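Local structure of 4-alpha-glucanotransferase (1TZ7) at residues Pro242-Lys246 against Val275-His281; Glu282-Phe286 against Pro333-Leu337; Phe308-Glu312 against Thr359-Leu365. The protein is an amylomaltase, or D-enzyme, of Aquifex aeolicus, a 4-alpha-glucanotransferase family protein built around a parallel eight-stranded beta/alpha barrel. One frame throughout, in Å; residues are numbered along the deposited sequence.

Contact 1 (Pro242-Lys246 against Val275-His281); sequences PELFK and VYNWEEH
The rings of Phe245 and Tyr276 lie side by side and point the same way, meeting obliquely with centroids 5.3 Å apart and planes 36° from each other. Each ring has the carbonyl oxygen of a residue across the contact at its edge: Val275 O beside Phe245, Leu244 O in the plane of Tyr276. Beyond the rings, the Tyr276 hydroxyl is bonded to Met229 O. On the imidazole of His281, Leu244 CD1 lies over one face, 4.2 Å from the ring centroid, a CH-pi contact; the neighbouring CG of Leu244 is modelled too near this ring, which makes the exact leucine placement doubtful.

Leu244 O takes two N-H groups: His281 NE2, at 2.6 Å in the model, in the carbonyl plane and on a lone pair, and Asn277 N at 3.1 Å, from well above that plane; the short first distance shares the doubt about this pair. The second backbone bond, Lys246 N to Val275 O, is 3.0 Å long and fairly straight at 158°. The extended lysine chain then crosses Val275, its CD 3.6 Å from Val275 CG2, and carries NZ to a salt bridge with Glu316. On the other flank Glu280 CG rests 3.4 Å from Glu243 O.

The two backbone bonds bracket Phe245 and Tyr276, whose rings leave on one side. This is an isolated backbone bridge running into the N-cap of helix 278-283, at Asn277, within the long excursion between barrel strands 222-227 and 302-305, the kind of elaborated connection found in relatives of the alpha-amylase superfamily.

Contact 2 (Glu282-Phe286 against Pro333-Leu337); sequences EKEGF and PGKTL
Phe286 turns its ring onto Leu337, whose CA stands 3.9 Å from the ring centroid and only 11° off the normal, a CH-pi contact over the middle of the face. The opposite face is covered by Glu282 CA, nearer the rim, so the ring is held between the helix it follows and the one it meets. With chi1 at -59°, CG lies beside the backbone N and the ring is carried across to the second segment, where Pro333 CG reaches its edge at 4.0 Å from CE2. With CG of Leu337 anti to its N, chi2 then turns CD1 toward the ring, 3.6 Å from Phe286 CD2.

The backbone behind this ring ends helix 278-283 in a Schellman motif: Gly285, at positive phi, is the C-prime residue, Gly285 N bonds weakly to Glu282 O, and Phe286 N returns to His281 O. Phe286 itself also has positive phi and is the N-cap of helix 287-297. Opposite stands the start of helix 334-344, which lies between barrel strands 302-305 and 350-352.

Glu282 is stretched out toward that helix start and slides antiparallel past Pro333, its OE2 3.5 Å from Pro333 CB, while OE1 lies 3.6 Å from Thr336 CG2. Thr336 has an almost eclipsed chi1 of 13°, and its OG1 donates to Pro333 O at 3.1 Å from above the carbonyl plane. Pro333 O also takes the helical bond from Leu337 N, at 3.0 Å. Trp278 touches Phe286, Pro333 and Leu337 alike.

Contact 3 (Phe308-Glu312 against Thr359-Leu365); sequences FRGFE and TDEVRYL
Segment 308-312 makes a 3-10 turn, with Phe311 N bonded to Phe308 O, and lies against the first turns of helix 360-368 so that the CA atoms of Arg309 and Val362, the nearest pair, are 5.7 Å apart. Val362 is central to the side-chain packing. Its CG2 sits against one face of the Arg309 guanidinium, 3.8 Å from NH2 and displaced toward the rim, while CG1 approaches Phe308 CD2. Arg309 can lay its flat group there because the chain bends at both chi2 and chi3, folding back over the valine; Thr359 CG2 meets the guanidinium edge, 3.8 Å from NH1.

Phe308 has CG anti to its N (chi1 176°), and its ring reaches Leu365: CZ is 4.0 Å from Leu365 CD2, with Val362 O at the ring edge. Leu365 CD2 also touches Phe311 CB.

In the beta/alpha barrel the contact joins the connections that follow two adjacent strands: the turn comes after strand 302-305 and leads into strand 313-318 of the antiparallel sheet, and the helix comes after strand 350-352.

The polar edge is organised around Glu312 OE2. Arg309 NH2 makes a salt bridge to Glu312 OE2 at 3.3 Å, approaching nearly along the C-O axis with an N-H...O angle of 152°. A water donates to Glu312 OE2 at 2.6 Å. It also accepts from Arg309 NH1 in the guanidinium plane and bonds Thr359 OG1 at 2.7 Å, thereby connecting the turn to the helix N-cap. Arg309 is further fixed by Phe357 O, which takes NE, and by a cation-pi contact with Trp329. Glu312 OE1 lies only 4.4 Å from Glu361 OE2; Lys331, in a salt bridge with Glu312 OE1 and a long, weak pair with Glu361, probably offsets that repulsion.

How the contacts relate
From the N terminus, contact 1 comes first: 275-281 returns to 242-246 and closes a loop containing strands 255-259 and 269-274. Contact 2 opens at the very next residue, in series with contact 1, and both draw on helix 278-283. Before contact 2 closes at 333-337, contact 3 has opened at 308-312; it closes later, at 359-365, so contacts 2 and 3 cross and none nests. Trp278, Phe311 and Leu337, one from each contact, pack together, with Leu337 CD2 3.6 Å from Phe311 CD2. The set thus ties helices 278-283, 334-344 and 360-368 to the connections around barrel strand 302-305.

Contact 1 (Pro242-Lys246 against Val275-His281)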
loop_
_atom_site.group_PDB
_atom_site.type_symbol
_atom_site.label_atom_id
_atom_site.label_comp_id
_atom_site.label_asym_id
_atom_site.label_seq_id
_atom_site.Cartn_x
_atom_site.Cartn_y
_atom_site.Cartn_z
ATOM N N PRO A 242 10.982 20.244 1.430
ATOM C CA PRO A 242 12.226 19.981 0.689
ATOM C C PRO A 242 13.420 19.705 1.613
ATOM O O PRO A 242 14.250 18.856 1.304
ATOM C CB PRO A 242 12.443 21.277 -0.115
ATOM C CG PRO A 242 11.610 22.308 0.572
ATOM C CD PRO A 242 10.447 21.587 1.155
ATOM N N GLU A 243 13.487 20.418 2.735
ATOM C CA GLU A 243 14.571 20.243 3.710
ATOM C C GLU A 243 14.612 18.820 4.312
ATOM O O GLU A 243 15.628 18.402 4.853
ATOM C CB GLU A 243 14.449 21.287 4.835
ATOM C CG GLU A 243 13.373 20.975 5.879
ATOM C CD GLU A 243 11.964 21.279 5.388
ATOM O OE1 GLU A 243 11.463 20.540 4.538
ATOM O OE2 GLU A 243 11.367 22.258 5.858
ATOM N N LEU A 244 13.503 18.093 4.207
ATOM C CA LEU A 244 13.423 16.717 4.720
ATOM C C LEU A 244 14.052 15.698 3.741
ATOM O O LEU A 244 14.094 14.496 4.024
ATOM C CB LEU A 244 11.954 16.342 5.001
ATOM C CG LEU A 244 11.473 16.402 6.469
ATOM C CD1 LEU A 244 12.126 17.517 7.245
ATOM C CD2 LEU A 244 9.969 16.520 6.528
ATOM N N PHE A 245 14.537 16.189 2.603
ATOM C CA PHE A 245 15.167 15.336 1.592
ATOM C C PHE A 245 16.530 15.890 1.195
ATOM O O PHE A 245 16.827 17.061 1.440
ATOM C CB PHE A 245 14.268 15.229 0.360
ATOM C CG PHE A 245 12.897 14.743 0.667
ATOM C CD1 PHE A 245 11.914 15.624 1.097
ATOM C CD2 PHE A 245 12.580 13.396 0.547
ATOM C CE1 PHE A 245 10.635 15.172 1.394
ATOM C CE2 PHE A 245 11.302 12.940 0.843
ATOM C CZ PHE A 245 10.331 13.830 1.267
ATOM N N LYS A 246 17.360 15.045 0.584
ATOM C CA LYS A 246 18.704 15.454 0.187
ATOM C C LYS A 246 18.670 16.092 -1.190
ATOM O O LYS A 246 18.850 15.423 -2.200
ATOM C CB LYS A 246 19.662 14.259 0.208
ATOM C CG LYS A 246 20.006 13.775 1.621
ATOM C CD LYS A 246 21.235 12.877 1.636
ATOM C CE LYS A 246 21.674 12.567 3.061
ATOM N NZ LYS A 246 22.682 11.478 3.115
ATOM N N VAL A 275 16.238 10.626 -1.387
ATOM C CA VAL A 275 16.433 10.040 -0.067
ATOM C C VAL A 275 16.181 11.078 1.006
ATOM O O VAL A 275 16.233 12.278 0.745
ATOM C CB VAL A 275 17.861 9.448 0.105
ATOM C CG1 VAL A 275 18.127 8.388 -0.949
ATOM C CG2 VAL A 275 18.921 10.549 0.054
ATOM N N TYR A 276 15.899 10.611 2.211
ATOM C CA TYR A 276 15.664 11.493 3.336
ATOM C C TYR A 276 16.981 12.093 3.827
ATOM O O TYR A 276 17.999 11.407 3.899
ATOM C CB TYR A 276 14.991 10.723 4.482
ATOM C CG TYR A 276 13.544 10.321 4.209
ATOM C CD1 TYR A 276 13.124 9.009 4.386
ATOM C CD2 TYR A 276 12.601 11.262 3.789
ATOM C CE1 TYR A 276 11.804 8.631 4.146
ATOM C CE2 TYR A 276 11.278 10.896 3.544
ATOM C CZ TYR A 276 10.887 9.574 3.726
ATOM O OH TYR A 276 9.574 9.196 3.490
ATOM N N ASN A 277 16.952 13.378 4.156
ATOM C CA ASN A 277 17.959 13.970 5.020
ATOM C C ASN A 277 17.600 13.722 6.486
ATOM O O ASN A 277 16.965 14.553 7.128
ATOM C CB ASN A 277 18.066 15.469 4.759
ATOM C CG ASN A 277 19.257 16.096 5.451
ATOM O OD1 ASN A 277 20.395 15.847 5.089
ATOM N ND2 ASN A 277 18.995 16.910 6.446
ATOM N N TRP A 278 18.011 12.571 7.004
ATOM C CA TRP A 278 17.516 12.078 8.291
ATOM C C TRP A 278 17.943 12.965 9.457
ATOM O O TRP A 278 17.269 13.013 10.486
ATOM C CB TRP A 278 17.975 10.641 8.527
ATOM C CG TRP A 278 17.038 9.628 7.947
ATOM C CD1 TRP A 278 17.239 8.873 6.830
ATOM C CD2 TRP A 278 15.752 9.264 8.449
ATOM N NE1 TRP A 278 16.156 8.058 6.608
ATOM C CE2 TRP A 278 15.228 8.277 7.588
ATOM C CE3 TRP A 278 14.983 9.668 9.546
ATOM C CZ2 TRP A 278 13.975 7.692 7.790
ATOM C CZ3 TRP A 278 13.731 9.079 9.744
ATOM C CH2 TRP A 278 13.247 8.109 8.874
ATOM N N GLU A 279 19.052 13.667 9.298
ATOM C CA GLU A 279 19.525 14.555 10.346
ATOM C C GLU A 279 18.545 15.732 10.543
ATOM O O GLU A 279 18.420 16.263 11.644
ATOM C CB GLU A 279 20.952 15.051 10.044
ATOM C CG GLU A 279 21.042 16.442 9.449
ATOM C CD GLU A 279 22.480 16.867 9.186
ATOM O OE1 GLU A 279 23.226 16.089 8.548
ATOM O OE2 GLU A 279 22.865 17.976 9.622
ATOM N N GLU A 280 17.843 16.112 9.473
ATOM C CA GLU A 280 16.800 17.145 9.561
ATOM C C GLU A 280 15.515 16.620 10.227
ATOM O O GLU A 280 14.811 17.368 10.901
ATOM C CB GLU A 280 16.471 17.692 8.174
ATOM C CG GLU A 280 15.757 19.042 8.193
ATOM C CD GLU A 280 16.656 20.183 8.657
ATOM O OE1 GLU A 280 16.130 21.154 9.233
ATOM O OE2 GLU A 280 17.885 20.105 8.446
ATOM N N HIS A 281 15.214 15.343 10.028
ATOM C CA HIS A 281 14.041 14.727 10.668
ATOM C C HIS A 281 14.230 14.660 12.156
ATOM O O HIS A 281 13.326 14.975 12.910
ATOM C CB HIS A 281 13.763 13.337 10.063
ATOM C CG HIS A 281 13.568 13.387 8.598
ATOM N ND1 HIS A 281 12.351 13.644 8.022
ATOM C CD2 HIS A 281 14.451 13.300 7.584
ATOM C CE1 HIS A 281 12.495 13.683 6.709
ATOM N NE2 HIS A 281 13.757 13.476 6.422
#

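Contact 2 (Glu282-Phe286 against Pro333-Leu337)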
loop_
_atom_site.group_PDB
_atom_site.type_symbol
_atom_site.label_atom_id
_atom_site.label_comp_id
_atom_site.label_asym_id
_atom_site.label_seq_id
_atom_site.Cartn_x
_atom_site.Cartn_y
_atom_site.Cartn_z
ATOM N N GLU A 282 15.425 14.272 12.578
ATOM C CA GLU A 282 15.762 14.219 13.990
ATOM C C GLU A 282 15.757 15.625 14.598
ATOM O O GLU A 282 15.394 15.806 15.754
ATOM C CB GLU A 282 17.135 13.558 14.181
ATOM C CG GLU A 282 17.375 13.019 15.586
ATOM C CD GLU A 282 18.479 11.970 15.636
ATOM O OE1 GLU A 282 18.750 11.451 16.734
ATOM O OE2 GLU A 282 19.073 11.669 14.577
ATOM N N LYS A 283 16.154 16.613 13.798
ATOM C CA LYS A 283 16.187 18.005 14.246
ATOM C C LYS A 283 14.773 18.557 14.515
ATOM O O LYS A 283 14.579 19.360 15.432
ATOM C CB LYS A 283 16.893 18.877 13.209
ATOM C CG LYS A 283 17.113 20.313 13.650
ATOM C CD LYS A 283 17.850 21.118 12.580
ATOM C CE LYS A 283 17.847 22.609 12.903
ATOM N NZ LYS A 283 17.994 23.445 11.684
ATOM N N GLU A 284 13.798 18.122 13.710
ATOM C CA GLU A 284 12.399 18.542 13.892
ATOM C C GLU A 284 11.590 17.503 14.694
ATOM O O GLU A 284 10.361 17.459 14.605
ATOM C CB GLU A 284 11.722 18.808 12.520
ATOM C CG GLU A 284 11.800 17.649 11.529
ATOM C CD GLU A 284 10.459 17.348 10.857
ATOM O OE1 GLU A 284 10.018 16.179 10.909
ATOM O OE2 GLU A 284 9.850 18.283 10.274
ATOM N N GLY A 285 12.289 16.675 15.473
ATOM C CA GLY A 285 11.639 15.739 16.386
ATOM C C GLY A 285 10.790 14.687 15.684
ATOM O O GLY A 285 9.826 14.180 16.257
ATOM N N PHE A 286 11.156 14.364 14.442
ATOM C CA PHE A 286 10.455 13.346 13.644
ATOM C C PHE A 286 8.962 13.651 13.481
ATOM O O PHE A 286 8.155 12.740 13.371
ATOM C CB PHE A 286 10.629 11.942 14.267
ATOM C CG PHE A 286 12.056 11.505 14.386
ATOM C CD1 PHE A 286 12.681 11.454 15.629
ATOM C CD2 PHE A 286 12.779 11.143 13.260
ATOM C CE1 PHE A 286 14.004 11.053 15.741
ATOM C CE2 PHE A 286 14.102 10.743 13.367
ATOM C CZ PHE A 286 14.715 10.696 14.608
ATOM N N PRO A 333 18.512 6.974 11.698
ATOM C CA PRO A 333 18.321 6.982 13.154
ATOM C C PRO A 333 17.063 6.214 13.592
ATOM O O PRO A 333 16.171 6.792 14.201
ATOM C CB PRO A 333 18.177 8.468 13.465
ATOM C CG PRO A 333 17.494 9.040 12.243
ATOM C CD PRO A 333 17.905 8.157 11.061
ATOM N N GLY A 334 17.013 4.923 13.282
ATOM C CA GLY A 334 15.832 4.117 13.520
ATOM C C GLY A 334 15.516 3.970 14.996
ATOM O O GLY A 334 14.352 4.011 15.393
ATOM N N LYS A 335 16.553 3.797 15.810
ATOM C CA LYS A 335 16.377 3.642 17.253
ATOM C C LYS A 335 15.690 4.874 17.858
ATOM O O LYS A 335 14.763 4.750 18.650
ATOM C CB LYS A 335 17.728 3.403 17.939
ATOM C CG LYS A 335 18.114 1.913 18.071
ATOM C CD LYS A 335 19.268 1.535 17.135
ATOM C CE LYS A 335 20.621 1.826 17.766
ATOM N NZ LYS A 335 21.055 0.729 18.673
ATOM N N THR A 336 16.151 6.059 17.469
ATOM C CA THR A 336 15.584 7.309 17.980
ATOM C C THR A 336 14.174 7.542 17.444
ATOM O O THR A 336 13.301 8.013 18.166
ATOM C CB THR A 336 16.496 8.517 17.618
ATOM O OG1 THR A 336 17.459 8.133 16.636
ATOM C CG2 THR A 336 17.335 8.931 18.799
ATOM N N LEU A 337 13.960 7.208 16.174
ATOM C CA LEU A 337 12.665 7.416 15.531
ATOM C C LEU A 337 11.588 6.567 16.178
ATOM O O LEU A 337 10.501 7.047 16.469
ATOM C CB LEU A 337 12.746 7.082 14.036
ATOM C CG LEU A 337 11.398 6.924 13.317
ATOM C CD1 LEU A 337 10.652 8.234 13.297
ATOM C CD2 LEU A 337 11.594 6.399 11.904
#

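Contact 3 (Phe308-Glu312 against Thr359-Leu365)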
loop_
_atom_site.group_PDB
_atom_site.type_symbol
_atom_site.label_atom_id
_atom_site.label_comp_id
_atom_site.label_asym_id
_atom_site.label_seq_id
_atom_site.Cartn_x
_atom_site.Cartn_y
_atom_site.Cartn_z
ATOM N N PHE A 308 11.373 -1.741 5.676
ATOM C CA PHE A 308 11.667 -1.446 7.080
ATOM C C PHE A 308 13.176 -1.293 7.340
ATOM O O PHE A 308 13.584 -0.496 8.163
ATOM C CB PHE A 308 11.100 -2.546 7.985
ATOM C CG PHE A 308 11.440 -2.372 9.433
ATOM C CD1 PHE A 308 10.656 -1.572 10.253
ATOM C CD2 PHE A 308 12.558 -2.999 9.982
ATOM C CE1 PHE A 308 10.972 -1.403 11.592
ATOM C CE2 PHE A 308 12.877 -2.828 11.333
ATOM C CZ PHE A 308 12.083 -2.032 12.130
ATOM N N ARG A 309 13.990 -2.064 6.628
ATOM C CA ARG A 309 15.434 -2.066 6.861
ATOM C C ARG A 309 16.054 -0.678 6.601
ATOM O O ARG A 309 17.133 -0.368 7.105
ATOM C CB ARG A 309 16.118 -3.129 5.990
ATOM C CG ARG A 309 16.270 -2.739 4.515
ATOM C CD ARG A 309 17.636 -2.185 4.158
ATOM N NE ARG A 309 18.716 -3.135 4.459
ATOM C CZ ARG A 309 19.656 -2.946 5.400
ATOM N NH1 ARG A 309 20.586 -3.866 5.599
ATOM N NH2 ARG A 309 19.659 -1.843 6.142
ATOM N N GLY A 310 15.359 0.144 5.814
ATOM C CA GLY A 310 15.795 1.508 5.546
ATOM C C GLY A 310 15.855 2.409 6.784
ATOM O O GLY A 310 16.513 3.444 6.765
ATOM N N PHE A 311 15.160 2.017 7.852
ATOM C CA PHE A 311 15.181 2.782 9.103
ATOM C C PHE A 311 16.476 2.526 9.884
ATOM O O PHE A 311 16.857 3.316 10.743
ATOM C CB PHE A 311 13.967 2.433 9.965
ATOM C CG PHE A 311 12.646 2.868 9.368
ATOM C CD1 PHE A 311 11.661 1.936 9.074
ATOM C CD2 PHE A 311 12.393 4.210 9.106
ATOM C CE1 PHE A 311 10.448 2.333 8.527
ATOM C CE2 PHE A 311 11.182 4.607 8.556
ATOM C CZ PHE A 311 10.209 3.663 8.269
ATOM N N GLU A 312 17.147 1.419 9.573
ATOM C CA GLU A 312 18.478 1.140 10.124
ATOM C C GLU A 312 19.570 1.698 9.216
ATOM O O GLU A 312 20.490 2.359 9.678
ATOM C CB GLU A 312 18.671 -0.374 10.301
ATOM C CG GLU A 312 19.927 -0.755 11.086
ATOM C CD GLU A 312 21.169 -0.859 10.204
ATOM O OE1 GLU A 312 22.272 -0.493 10.674
ATOM O OE2 GLU A 312 21.040 -1.301 9.044
ATOM N N THR A 359 19.953 -7.673 7.734
ATOM C CA THR A 359 21.088 -8.001 8.595
ATOM C C THR A 359 20.622 -8.134 10.041
ATOM O O THR A 359 19.459 -7.863 10.356
ATOM C CB THR A 359 22.161 -6.908 8.506
ATOM O OG1 THR A 359 21.608 -5.650 8.909
ATOM C CG2 THR A 359 22.608 -6.679 7.056
ATOM N N ASP A 360 21.535 -8.544 10.916
ATOM C CA ASP A 360 21.234 -8.680 12.342
ATOM C C ASP A 360 20.970 -7.316 12.995
ATOM O O ASP A 360 20.216 -7.223 13.949
ATOM C CB ASP A 360 22.383 -9.392 13.064
ATOM C CG ASP A 360 22.361 -10.902 12.858
ATOM O OD1 ASP A 360 23.372 -11.560 13.176
ATOM O OD2 ASP A 360 21.377 -11.511 12.385
ATOM N N GLU A 361 21.603 -6.266 12.469
ATOM C CA GLU A 361 21.315 -4.900 12.910
ATOM C C GLU A 361 19.849 -4.573 12.702
ATOM O O GLU A 361 19.215 -3.980 13.569
ATOM C CB GLU A 361 22.167 -3.892 12.146
ATOM C CG GLU A 361 23.650 -3.986 12.430
ATOM C CD GLU A 361 24.442 -4.459 11.229
ATOM O OE1 GLU A 361 24.223 -5.609 10.788
ATOM O OE2 GLU A 361 25.280 -3.680 10.725
ATOM N N VAL A 362 19.315 -4.968 11.545
ATOM C CA VAL A 362 17.909 -4.732 11.222
ATOM C C VAL A 362 17.004 -5.546 12.126
ATOM O O VAL A 362 16.013 -5.034 12.636
ATOM C CB VAL A 362 17.593 -5.089 9.741
ATOM C CG1 VAL A 362 16.100 -4.915 9.450
ATOM C CG2 VAL A 362 18.424 -4.229 8.793
ATOM N N ARG A 363 17.345 -6.823 12.321
ATOM C CA ARG A 363 16.541 -7.709 13.169
ATOM C C ARG A 363 16.518 -7.197 14.613
ATOM O O ARG A 363 15.498 -7.260 15.277
ATOM C CB ARG A 363 17.089 -9.137 13.129
ATOM C CG ARG A 363 16.873 -9.850 11.800
ATOM C CD ARG A 363 17.432 -11.276 11.759
ATOM N NE ARG A 363 18.540 -11.399 10.813
ATOM C CZ ARG A 363 18.437 -11.915 9.587
ATOM N NH1 ARG A 363 17.269 -12.371 9.137
ATOM N NH2 ARG A 363 19.509 -11.976 8.807
ATOM N N TYR A 364 17.651 -6.676 15.079
ATOM C CA TYR A 364 17.731 -6.124 16.424
ATOM C C TYR A 364 16.857 -4.891 16.586
ATOM O O TYR A 364 16.217 -4.725 17.601
ATOM C CB TYR A 364 19.162 -5.773 16.787
ATOM C CG TYR A 364 19.315 -5.378 18.236
ATOM C CD1 TYR A 364 19.249 -6.333 19.243
ATOM C CD2 TYR A 364 19.508 -4.046 18.602
ATOM C CE1 TYR A 364 19.379 -5.979 20.578
ATOM C CE2 TYR A 364 19.640 -3.682 19.937
ATOM C CZ TYR A 364 19.575 -4.658 20.921
ATOM O OH TYR A 364 19.704 -4.315 22.245
ATOM N N LEU A 365 16.842 -4.024 15.572
ATOM C CA LEU A 365 15.980 -2.834 15.599
ATOM C C LEU A 365 14.524 -3.250 15.683
ATOM O O LEU A 365 13.780 -2.751 16.510
ATOM C CB LEU A 365 16.204 -1.967 14.355
ATOM C CG LEU A 365 15.302 -0.725 14.229
ATOM C CD1 LEU A 365 15.615 0.283 15.327
ATOM C CD2 LEU A 365 15.450 -0.088 12.855
HETATM O O HOH W 1 22.487 -3.193 8.070
#